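Local coordinates for pyridine nucleotide-disulphide oxidoreductase dimerisation region (Escherichia coli BL21, PDB 6KYY), which is an FAD-dependent flavoprotein disulfide reductase that probably takes part in resistance to reactive chlorine stress, at residues H228-V239 against H242-L253; I132-P141 against I255-L266. All blocks are in the same frame, centred on the assembly; numbering follows the deposited sequence.

Contact 1: H228-V239 against H242-L253; sequences HVERISHHENQV and HSEHAQLAVDAL. With CU (copper (II) ion), chain U; CU (copper (II) ion), chain T; CU (copper (II) ion), chain S.
His-242 meets Arg-231 and Ser-233 along the length of its side chain. Its CB lies 3.8 Å from Arg-231 O, the carbonyl that also accepts the His-242 backbone N-H. A chi1 of -52° sets CG beside the backbone N and opposite the carbonyl carbon, which puts the ring next to Arg-231 and Ser-233. The guanidinium NH2 of Arg-231 comes over one face, 3.9 Å from His-242 CG, with the two planes 52° apart; CG of Gln-247 covers the opposite face. His-242 ND1 binds a copper(II) ion at 2.2 Å. Along the edge away from ND1, CD2 sits 3.5 Å from Arg-231 O, in the ring plane, and NE2 gives a weak, bent hydrogen bond to Ser-233 OG (2.9 Å, 127°). A classic beta bulge sets Glu-230 and Arg-231 together against the single residue His-242, where strand 231-234 of the three-stranded antiparallel meander (231-234, 239-242, 247-250) begins. Here Glu-230 N donates to His-242 O at 3.0 Å. Farther along, Val-250 N gives a good bond to Val-239 O, while Val-239 N to Val-250 O is weak. On the side toward strand 152-153, Ile-232 CD1 and Leu-253 CD2 meet tip to tip at 3.6 Å, and Val-152 touches both side chains.

Contact 2: I132-P141 against I255-L266; sequences INTGAQTVVP and IASGRQPATASL. With FAD (flavin-adenine dinucleotide), chain N.
Backbone hydrogen bonds join Gln-137 and Gln-260 in both directions, Gln-137 N to Gln-260 O at 2.8 Å and Gln-260 N to Gln-137 O at 2.9 Å. Val-139 N to Gly-258 O and Ala-262 N to Gly-135 O continue the ladder on either side. Among side chains, Thr-134 OG1 donates to Ala-262 O (3.1 Å), the donor tilted 17° from the carbonyl plane, while Gln-137 NE2 makes a weak bond to Pro-261 O. Together these strands form the two-stranded antiparallel ribbon where, as in other pyridine nucleotide-disulfide oxidoreductases of this class, the chain leaves the FAD domain for the nucleotide-binding domain and returns. Apolar contacts extend past both ends: Thr-134 CG2 meets Leu-266 CD1 tip to tip at 3.7 Å, and Pro-141 CD lies 3.7 Å from Ile-255 CG2. Both segments also touch the cofactor, Arg-259 at the flavin methyl C8M and Gly-135 at the pyrophosphate. The guanidinium of Arg-259, its chain bent at chi3 (92°), lies with one face on Gln-137 CA and the other toward FAD C8M, which is 3.5 Å from Arg-259 CD. Gly-135 CA passes 3.4 Å from FAD O1A, so the backbone lies close against the pyrophosphate.

How the contacts relate
From the N terminus, the chain first builds most of the FAD domain's sheet, ending with strand 130-132, then enters contact 2 through 132-141. It next supplies strands 152-153, 167-171, 190-194 and 221-224 of the five-stranded parallel sheet. Contact 1 follows as a local closure, with just two residues between its segments, and sets a small antiparallel meander beside that sheet. Strand 252-255 then enters the parallel sheet between 152-153 and 167-171, its start in contact 1 and its end in contact 2. Segment 255-266 finally closes the 113-residue excursion, within which contact 1 is nested. The two centres lie about 25 Å apart.

Contact 1: H228-V239 against H242-L253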
loop_
_atom_site.group_PDB
_atom_site.type_symbol
_atom_site.label_atom_id
_atom_site.label_comp_id
_atom_site.label_asym_id
_atom_site.label_seq_id
_atom_site.Cartn_x
_atom_site.Cartn_y
_atom_site.Cartn_z
ATOM N N HIS B 228 18.165 8.662 32.755
ATOM C CA HIS B 228 19.533 9.149 32.600
ATOM C C HIS B 228 20.459 7.981 32.923
ATOM O O HIS B 228 20.770 7.728 34.090
ATOM C CB HIS B 228 19.810 10.351 33.498
ATOM C CG HIS B 228 21.170 10.949 33.301
ATOM N ND1 HIS B 228 21.701 11.192 32.052
ATOM C CD2 HIS B 228 22.108 11.346 34.192
ATOM C CE1 HIS B 228 22.907 11.716 32.183
ATOM N NE2 HIS B 228 23.178 11.819 33.472
ATOM N N VAL B 229 20.884 7.264 31.888
ATOM C CA VAL B 229 21.786 6.130 32.057
ATOM C C VAL B 229 23.191 6.656 32.314
ATOM O O VAL B 229 23.676 7.543 31.602
ATOM C CB VAL B 229 21.744 5.216 30.823
ATOM C CG1 VAL B 229 22.922 4.255 30.826
ATOM C CG2 VAL B 229 20.427 4.454 30.778
ATOM N N GLU B 230 23.854 6.108 33.335
ATOM C CA GLU B 230 25.120 6.651 33.803
ATOM C C GLU B 230 26.305 5.704 33.682
ATOM O O GLU B 230 27.444 6.164 33.812
ATOM C CB GLU B 230 24.987 7.109 35.264
ATOM C CG GLU B 230 23.882 8.135 35.474
ATOM C CD GLU B 230 23.523 8.327 36.932
ATOM O OE1 GLU B 230 23.569 7.339 37.694
ATOM O OE2 GLU B 230 23.189 9.470 37.315
ATOM N N ARG B 231 26.086 4.412 33.439
ATOM C CA ARG B 231 27.200 3.497 33.224
ATOM C C ARG B 231 26.696 2.221 32.564
ATOM O O ARG B 231 25.576 1.771 32.822
ATOM C CB ARG B 231 27.927 3.158 34.530
ATOM C CG ARG B 231 29.288 2.501 34.325
ATOM C CD ARG B 231 29.970 2.153 35.641
ATOM N NE ARG B 231 29.022 1.770 36.684
ATOM C CZ ARG B 231 28.642 2.567 37.678
ATOM N NH1 ARG B 231 29.127 3.799 37.762
ATOM N NH2 ARG B 231 27.773 2.137 38.583
ATOM N N ILE B 232 27.545 1.646 31.716
ATOM C CA ILE B 232 27.255 0.418 30.986
ATOM C C ILE B 232 28.364 -0.581 31.287
ATOM O O ILE B 232 29.549 -0.266 31.124
ATOM C CB ILE B 232 27.143 0.678 29.472
ATOM C CG1 ILE B 232 26.200 1.856 29.208
ATOM C CG2 ILE B 232 26.679 -0.574 28.747
ATOM C CD1 ILE B 232 25.847 2.051 27.754
ATOM N N SER B 233 27.983 -1.781 31.723
ATOM C CA SER B 233 28.940 -2.779 32.178
ATOM C C SER B 233 28.646 -4.133 31.547
ATOM O O SER B 233 27.498 -4.453 31.227
ATOM C CB SER B 233 28.914 -2.920 33.709
ATOM O OG SER B 233 28.691 -1.669 34.337
ATOM N N HIS B 234 29.705 -4.926 31.368
ATOM C CA HIS B 234 29.591 -6.346 31.050
ATOM C C HIS B 234 30.125 -7.117 32.253
ATOM O O HIS B 234 31.328 -7.092 32.538
ATOM C CB HIS B 234 30.321 -6.703 29.750
ATOM C CG HIS B 234 31.811 -6.802 29.875
ATOM N ND1 HIS B 234 32.598 -5.744 30.278
ATOM C CD2 HIS B 234 32.659 -7.833 29.646
ATOM C CE1 HIS B 234 33.865 -6.121 30.294
ATOM N NE2 HIS B 234 33.929 -7.384 29.913
ATOM N N HIS B 235 29.225 -7.763 32.987
ATOM C CA HIS B 235 29.632 -8.454 34.202
ATOM C C HIS B 235 29.743 -9.954 33.957
ATOM O O HIS B 235 30.839 -10.516 34.040
ATOM C CB HIS B 235 28.660 -8.145 35.343
ATOM C CG HIS B 235 28.913 -6.826 36.009
ATOM N ND1 HIS B 235 30.133 -6.189 35.959
ATOM C CD2 HIS B 235 28.101 -6.026 36.741
ATOM C CE1 HIS B 235 30.064 -5.053 36.630
ATOM N NE2 HIS B 235 28.842 -4.930 37.115
ATOM N N GLU B 236 28.620 -10.615 33.641
ATOM C CA GLU B 236 28.673 -12.054 33.379
ATOM C C GLU B 236 27.627 -12.393 32.307
ATOM O O GLU B 236 26.516 -12.844 32.596
ATOM C CB GLU B 236 28.468 -12.881 34.650
ATOM C CG GLU B 236 27.323 -12.426 35.544
ATOM C CD GLU B 236 27.657 -11.185 36.344
ATOM O OE1 GLU B 236 28.851 -10.823 36.412
ATOM O OE2 GLU B 236 26.726 -10.573 36.906
ATOM N N ASN B 237 28.007 -12.159 31.051
ATOM C CA ASN B 237 27.340 -12.574 29.814
ATOM C C ASN B 237 26.102 -11.751 29.460
ATOM O O ASN B 237 25.469 -12.049 28.441
ATOM C CB ASN B 237 26.937 -14.058 29.827
ATOM C CG ASN B 237 27.030 -14.698 28.457
ATOM O OD1 ASN B 237 28.108 -15.094 28.015
ATOM N ND2 ASN B 237 25.896 -14.794 27.772
ATOM N N GLN B 238 25.733 -10.740 30.241
ATOM C CA GLN B 238 24.603 -9.889 29.900
ATOM C C GLN B 238 24.948 -8.444 30.221
ATOM O O GLN B 238 25.534 -8.157 31.268
ATOM C CB GLN B 238 23.328 -10.314 30.643
ATOM C CG GLN B 238 22.605 -11.492 30.000
ATOM C CD GLN B 238 21.159 -11.609 30.441
ATOM O OE1 GLN B 238 20.755 -11.031 31.448
ATOM N NE2 GLN B 238 20.369 -12.365 29.684
ATOM N N VAL B 239 24.588 -7.538 29.311
ATOM C CA VAL B 239 24.906 -6.125 29.483
ATOM C C VAL B 239 24.104 -5.559 30.645
ATOM O O VAL B 239 22.891 -5.782 30.748
ATOM C CB VAL B 239 24.624 -5.349 28.190
ATOM C CG1 VAL B 239 25.143 -3.922 28.300
ATOM C CG2 VAL B 239 25.242 -6.057 27.003
ATOM N N HIS B 242 23.317 0.848 34.274
ATOM C CA HIS B 242 23.048 1.397 35.593
ATOM C C HIS B 242 22.399 2.763 35.458
ATOM O O HIS B 242 22.807 3.577 34.625
ATOM C CB HIS B 242 24.328 1.513 36.420
ATOM C CG HIS B 242 25.125 0.251 36.476
ATOM N ND1 HIS B 242 25.158 -0.560 37.590
ATOM C CD2 HIS B 242 25.918 -0.342 35.553
ATOM C CE1 HIS B 242 25.940 -1.598 37.351
ATOM N NE2 HIS B 242 26.413 -1.489 36.123
ATOM N N SER B 243 21.393 3.016 36.292
ATOM C CA SER B 243 20.578 4.212 36.128
ATOM C C SER B 243 20.491 5.036 37.403
ATOM O O SER B 243 21.350 4.937 38.284
ATOM C CB SER B 243 19.175 3.830 35.651
ATOM O OG SER B 243 19.135 3.697 34.240
ATOM N N GLU B 244 19.449 5.870 37.479
ATOM C CA GLU B 244 19.252 6.775 38.609
ATOM C C GLU B 244 19.337 6.031 39.937
ATOM O O GLU B 244 20.208 6.305 40.769
ATOM C CB GLU B 244 17.890 7.471 38.485
ATOM C CG GLU B 244 17.423 7.814 37.048
ATOM C CD GLU B 244 16.992 6.592 36.234
ATOM O OE1 GLU B 244 17.577 6.397 35.151
ATOM O OE2 GLU B 244 16.118 5.813 36.682
ATOM N N HIS B 245 18.418 5.093 40.154
ATOM C CA HIS B 245 18.384 4.289 41.365
ATOM C C HIS B 245 18.208 2.806 41.084
ATOM O O HIS B 245 18.402 1.996 41.997
ATOM C CB HIS B 245 17.250 4.754 42.294
ATOM C CG HIS B 245 17.583 5.958 43.123
ATOM N ND1 HIS B 245 18.845 6.203 43.620
ATOM C CD2 HIS B 245 16.809 6.986 43.543
ATOM C CE1 HIS B 245 18.835 7.331 44.308
ATOM N NE2 HIS B 245 17.611 7.826 44.277
ATOM N N ALA B 246 17.863 2.429 39.859
ATOM C CA ALA B 246 17.643 1.052 39.461
ATOM C C ALA B 246 18.633 0.670 38.370
ATOM O O ALA B 246 19.325 1.516 37.794
ATOM C CB ALA B 246 16.201 0.856 38.975
ATOM N N GLN B 247 18.686 -0.629 38.089
ATOM C CA GLN B 247 19.610 -1.182 37.111
ATOM C C GLN B 247 18.919 -2.297 36.339
ATOM O O GLN B 247 18.114 -3.046 36.901
ATOM C CB GLN B 247 20.880 -1.711 37.790
ATOM C CG GLN B 247 21.958 -2.181 36.826
ATOM C CD GLN B 247 22.587 -3.493 37.247
ATOM O OE1 GLN B 247 23.591 -3.513 37.959
ATOM N NE2 GLN B 247 21.996 -4.598 36.811
ATOM N N LEU B 248 19.244 -2.406 35.052
ATOM C CA LEU B 248 18.623 -3.378 34.162
ATOM C C LEU B 248 19.694 -4.144 33.399
ATOM O O LEU B 248 20.685 -3.561 32.949
ATOM C CB LEU B 248 17.667 -2.689 33.178
ATOM C CG LEU B 248 17.334 -3.432 31.882
ATOM C CD1 LEU B 248 16.247 -4.469 32.118
ATOM C CD2 LEU B 248 16.922 -2.451 30.798
ATOM N N ALA B 249 19.488 -5.451 33.255
ATOM C CA ALA B 249 20.400 -6.326 32.531
ATOM C C ALA B 249 19.705 -6.880 31.295
ATOM O O ALA B 249 18.580 -7.383 31.384
ATOM C CB ALA B 249 20.889 -7.471 33.422
ATOM N N VAL B 250 20.376 -6.784 30.145
ATOM C CA VAL B 250 19.834 -7.251 28.875
ATOM C C VAL B 250 20.897 -8.066 28.150
ATOM O O VAL B 250 22.086 -8.017 28.476
ATOM C CB VAL B 250 19.351 -6.087 27.980
ATOM C CG1 VAL B 250 18.233 -5.312 28.664
ATOM C CG2 VAL B 250 20.510 -5.168 27.632
ATOM N N ASP B 251 20.449 -8.826 27.148
ATOM C CA ASP B 251 21.368 -9.654 26.373
ATOM C C ASP B 251 22.164 -8.824 25.372
ATOM O O ASP B 251 23.357 -9.073 25.165
ATOM C CB ASP B 251 20.600 -10.764 25.654
ATOM C CG ASP B 251 20.129 -11.853 26.596
ATOM O OD1 ASP B 251 20.979 -12.442 27.297
ATOM O OD2 ASP B 251 18.911 -12.120 26.639
ATOM N N ALA B 252 21.522 -7.843 24.741
ATOM C CA ALA B 252 22.186 -6.945 23.811
ATOM C C ALA B 252 21.640 -5.539 24.006
ATOM O O ALA B 252 20.468 -5.355 24.342
ATOM C CB ALA B 252 21.998 -7.390 22.354
ATOM N N LEU B 253 22.503 -4.548 23.796
ATOM C CA LEU B 253 22.152 -3.146 23.992
ATOM C C LEU B 253 22.347 -2.395 22.683
ATOM O O LEU B 253 23.465 -2.332 22.160
ATOM C CB LEU B 253 22.995 -2.518 25.102
ATOM C CG LEU B 253 22.561 -1.111 25.513
ATOM C CD1 LEU B 253 21.314 -1.171 26.380
ATOM C CD2 LEU B 253 23.688 -0.396 26.233
HETATM CU CU CU U . 23.951 0.326 39.242
HETATM CU CU CU T . 18.305 8.000 46.381
HETATM CU CU CU S . 25.015 12.434 32.661
#

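Contact 2: I132-P141 against I255-L266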
loop_
_atom_site.group_PDB
_atom_site.type_symbol
_atom_site.label_atom_id
_atom_site.label_comp_id
_atom_site.label_asym_id
_atom_site.label_seq_id
_atom_site.Cartn_x
_atom_site.Cartn_y
_atom_site.Cartn_z
ATOM N N ILE B 132 29.167 17.142 -2.008
ATOM C CA ILE B 132 29.328 16.421 -0.750
ATOM C C ILE B 132 28.081 15.579 -0.499
ATOM O O ILE B 132 26.963 16.102 -0.467
ATOM C CB ILE B 132 29.586 17.391 0.410
ATOM C CG1 ILE B 132 30.923 18.110 0.213
ATOM C CG2 ILE B 132 29.557 16.652 1.742
ATOM C CD1 ILE B 132 31.383 18.897 1.423
ATOM N N ASN B 133 28.274 14.275 -0.310
ATOM C CA ASN B 133 27.176 13.327 -0.142
ATOM C C ASN B 133 27.565 12.234 0.846
ATOM O O ASN B 133 27.322 11.045 0.613
ATOM C CB ASN B 133 26.771 12.721 -1.487
ATOM C CG ASN B 133 25.419 12.037 -1.440
ATOM O OD1 ASN B 133 25.104 11.207 -2.291
ATOM N ND2 ASN B 133 24.614 12.380 -0.442
ATOM N N THR B 134 28.170 12.621 1.970
ATOM C CA THR B 134 28.729 11.656 2.908
ATOM C C THR B 134 27.713 11.105 3.900
ATOM O O THR B 134 28.015 10.120 4.582
ATOM C CB THR B 134 29.896 12.279 3.681
ATOM O OG1 THR B 134 29.483 13.525 4.255
ATOM C CG2 THR B 134 31.078 12.519 2.755
ATOM N N GLY B 135 26.530 11.707 4.007
ATOM C CA GLY B 135 25.536 11.165 4.911
ATOM C C GLY B 135 25.856 11.450 6.371
ATOM O O GLY B 135 26.559 12.406 6.713
ATOM N N ALA B 136 25.335 10.593 7.243
ATOM C CA ALA B 136 25.416 10.775 8.685
ATOM C C ALA B 136 26.152 9.603 9.330
ATOM O O ALA B 136 26.623 8.682 8.658
ATOM C CB ALA B 136 24.017 10.934 9.288
ATOM N N GLN B 137 26.244 9.653 10.659
ATOM C CA GLN B 137 26.886 8.610 11.446
ATOM C C GLN B 137 26.203 8.530 12.804
ATOM O O GLN B 137 25.521 9.465 13.232
ATOM C CB GLN B 137 28.387 8.871 11.612
ATOM C CG GLN B 137 28.714 9.984 12.594
ATOM C CD GLN B 137 30.093 10.573 12.374
ATOM O OE1 GLN B 137 31.063 9.848 12.156
ATOM N NE2 GLN B 137 30.187 11.897 12.430
ATOM N N THR B 138 26.401 7.401 13.481
ATOM C CA THR B 138 25.750 7.171 14.765
ATOM C C THR B 138 26.260 8.149 15.817
ATOM O O THR B 138 27.463 8.402 15.927
ATOM C CB THR B 138 25.988 5.733 15.236
ATOM O OG1 THR B 138 25.468 4.816 14.266
ATOM C CG2 THR B 138 25.303 5.480 16.574
ATOM N N VAL B 139 25.331 8.711 16.585
ATOM C CA VAL B 139 25.662 9.528 17.745
ATOM C C VAL B 139 25.845 8.604 18.940
ATOM O O VAL B 139 24.989 7.753 19.215
ATOM C CB VAL B 139 24.568 10.574 18.016
ATOM C CG1 VAL B 139 24.718 11.160 19.413
ATOM C CG2 VAL B 139 24.611 11.671 16.968
ATOM N N VAL B 140 26.960 8.757 19.640
ATOM C CA VAL B 140 27.285 7.949 20.812
ATOM C C VAL B 140 27.111 8.827 22.048
ATOM O O VAL B 140 27.835 9.819 22.200
ATOM C CB VAL B 140 28.711 7.382 20.733
ATOM C CG1 VAL B 140 28.925 6.339 21.818
ATOM C CG2 VAL B 140 28.969 6.788 19.357
ATOM N N PRO B 141 26.172 8.512 22.943
ATOM C CA PRO B 141 25.994 9.343 24.131
ATOM C C PRO B 141 27.193 9.231 25.053
ATOM O O PRO B 141 27.862 8.184 25.102
ATOM C CB PRO B 141 24.726 8.760 24.784
ATOM C CG PRO B 141 24.063 7.952 23.709
ATOM C CD PRO B 141 25.177 7.431 22.865
ATOM N N ILE B 255 22.162 1.153 20.595
ATOM C CA ILE B 255 22.182 2.608 20.704
ATOM C C ILE B 255 21.339 3.177 19.569
ATOM O O ILE B 255 21.721 3.100 18.398
ATOM C CB ILE B 255 23.609 3.164 20.660
ATOM C CG1 ILE B 255 24.548 2.330 21.531
ATOM C CG2 ILE B 255 23.623 4.620 21.101
ATOM C CD1 ILE B 255 26.014 2.582 21.241
ATOM N N ALA B 256 20.186 3.746 19.916
ATOM C CA ALA B 256 19.355 4.443 18.943
ATOM C C ALA B 256 19.181 5.893 19.368
ATOM O O ALA B 256 18.059 6.346 19.619
ATOM C CB ALA B 256 17.997 3.754 18.795
ATOM N N SER B 257 20.291 6.627 19.459
ATOM C CA SER B 257 20.297 7.997 19.954
ATOM C C SER B 257 20.462 9.015 18.828
ATOM O O SER B 257 21.035 10.087 19.032
ATOM C CB SER B 257 21.395 8.176 21.001
ATOM O OG SER B 257 21.128 7.395 22.153
ATOM N N GLY B 258 19.964 8.690 17.642
ATOM C CA GLY B 258 19.987 9.609 16.524
ATOM C C GLY B 258 21.286 9.554 15.739
ATOM O O GLY B 258 22.307 9.039 16.191
ATOM N N ARG B 259 21.228 10.099 14.527
ATOM C CA ARG B 259 22.382 10.203 13.648
ATOM C C ARG B 259 22.697 11.669 13.389
ATOM O O ARG B 259 21.795 12.508 13.301
ATOM C CB ARG B 259 22.140 9.488 12.316
ATOM C CG ARG B 259 21.548 8.101 12.451
ATOM C CD ARG B 259 21.747 7.310 11.174
ATOM N NE ARG B 259 22.978 6.526 11.202
ATOM C CZ ARG B 259 23.788 6.369 10.160
ATOM N NH1 ARG B 259 23.498 6.945 9.000
ATOM N NH2 ARG B 259 24.888 5.638 10.278
ATOM N N GLN B 260 23.984 11.971 13.269
ATOM C CA GLN B 260 24.429 13.325 12.993
ATOM C C GLN B 260 25.340 13.327 11.775
ATOM O O GLN B 260 25.981 12.314 11.472
ATOM C CB GLN B 260 25.166 13.929 14.199
ATOM C CG GLN B 260 26.604 13.472 14.366
ATOM C CD GLN B 260 27.228 13.998 15.641
ATOM O OE1 GLN B 260 26.528 14.332 16.598
ATOM N NE2 GLN B 260 28.554 14.079 15.662
ATOM N N PRO B 261 25.398 14.443 11.047
ATOM C CA PRO B 261 26.224 14.497 9.834
ATOM C C PRO B 261 27.667 14.097 10.102
ATOM O O PRO B 261 28.235 14.404 11.153
ATOM C CB PRO B 261 26.117 15.965 9.406
ATOM C CG PRO B 261 24.797 16.402 9.931
ATOM C CD PRO B 261 24.593 15.665 11.223
ATOM N N ALA B 262 28.254 13.392 9.139
ATOM C CA ALA B 262 29.638 12.933 9.218
ATOM C C ALA B 262 30.491 13.871 8.371
ATOM O O ALA B 262 30.525 13.760 7.142
ATOM C CB ALA B 262 29.760 11.485 8.751
ATOM N N THR B 263 31.180 14.799 9.034
ATOM C CA THR B 263 32.009 15.786 8.354
ATOM C C THR B 263 33.419 15.911 8.907
ATOM O O THR B 263 34.287 16.429 8.193
ATOM C CB THR B 263 31.354 17.175 8.412
ATOM O OG1 THR B 263 30.757 17.368 9.701
ATOM C CG2 THR B 263 30.295 17.308 7.342
ATOM N N ALA B 264 33.679 15.465 10.139
ATOM C CA ALA B 264 34.981 15.691 10.760
ATOM C C ALA B 264 36.108 15.093 9.926
ATOM O O ALA B 264 37.130 15.745 9.685
ATOM C CB ALA B 264 34.992 15.113 12.175
ATOM N N SER B 265 35.936 13.852 9.469
ATOM C CA SER B 265 36.961 13.214 8.652
ATOM C C SER B 265 37.006 13.758 7.230
ATOM O O SER B 265 37.963 13.466 6.505
ATOM C CB SER B 265 36.745 11.700 8.625
ATOM O OG SER B 265 35.365 11.379 8.655
ATOM N N LEU B 266 36.000 14.530 6.812
ATOM C CA LEU B 266 36.062 15.199 5.518
ATOM C C LEU B 266 36.971 16.420 5.560
ATOM O O LEU B 266 37.521 16.812 4.525
ATOM C CB LEU B 266 34.659 15.612 5.069
ATOM C CG LEU B 266 34.088 15.040 3.769
ATOM C CD1 LEU B 266 32.811 15.775 3.387
ATOM C CD2 LEU B 266 35.104 15.110 2.639
HETATM P PA FAD N . 24.222 8.049 2.515
HETATM O O1A FAD N . 24.330 8.101 3.993
HETATM O O2A FAD N . 23.154 7.101 1.958
HETATM O O5B FAD N . 25.612 7.703 1.874
HETATM C C5B FAD N . 26.841 7.886 2.609
HETATM C C4B FAD N . 27.956 7.198 1.861
HETATM O O4B FAD N . 29.123 8.051 1.825
HETATM C C3B FAD N . 28.408 5.862 2.452
HETATM O O3B FAD N . 28.569 4.890 1.426
HETATM C C2B FAD N . 29.738 6.210 3.129
HETATM O O2B FAD N . 30.630 5.101 3.141
HETATM C C1B FAD N . 30.258 7.307 2.207
HETATM N N9A FAD N . 31.221 8.212 2.828
HETATM C C8A FAD N . 31.113 8.830 4.045
HETATM N N7A FAD N . 32.137 9.592 4.352
HETATM C C5A FAD N . 32.980 9.464 3.259
HETATM C C6A FAD N . 34.239 10.020 2.959
HETATM N N6A FAD N . 34.895 10.853 3.770
HETATM N N1A FAD N . 34.807 9.687 1.778
HETATM C C2A FAD N . 34.155 8.855 0.962
HETATM N N3A FAD N . 32.968 8.269 1.138
HETATM C C4A FAD N . 32.429 8.617 2.311
HETATM N N1 FAD N . 15.163 6.926 5.316
HETATM C C2 FAD N . 13.902 6.849 4.795
HETATM O O2 FAD N . 13.512 7.636 3.924
HETATM N N3 FAD N . 13.033 5.870 5.243
HETATM C C4 FAD N . 13.300 4.927 6.216
HETATM O O4 FAD N . 12.445 4.099 6.523
HETATM C C4X FAD N . 14.641 5.020 6.767
HETATM N N5 FAD N . 14.993 4.149 7.667
HETATM C C5X FAD N . 16.273 4.234 8.188
HETATM C C6 FAD N . 16.659 3.320 9.167
HETATM C C7 FAD N . 17.934 3.363 9.721
HETATM C C7M FAD N . 18.317 2.359 10.777
HETATM C C8 FAD N . 18.845 4.341 9.291
HETATM C C8M FAD N . 20.232 4.413 9.871
HETATM C C9 FAD N . 18.463 5.256 8.315
HETATM C C9A FAD N . 17.189 5.209 7.762
HETATM N N10 FAD N . 16.773 6.115 6.767
HETATM C C10 FAD N . 15.503 6.052 6.248
HETATM C "C1'" FAD N . 17.679 7.168 6.283
HETATM C "C2'" FAD N . 18.463 6.765 5.038
HETATM O "O2'" FAD N . 19.333 5.672 5.332
HETATM C "C3'" FAD N . 19.298 7.957 4.566
HETATM O "O3'" FAD N . 18.612 9.160 4.889
HETATM C "C4'" FAD N . 19.612 7.952 3.069
HETATM O "O4'" FAD N . 20.517 6.886 2.776
HETATM C "C5'" FAD N . 20.176 9.272 2.587
HETATM O "O5'" FAD N . 21.603 9.280 2.799
HETATM P P FAD N . 22.542 10.258 1.997
HETATM O O1P FAD N . 22.032 10.398 0.559
HETATM O O2P FAD N . 22.698 11.538 2.722
HETATM O O3P FAD N . 23.933 9.497 1.940
#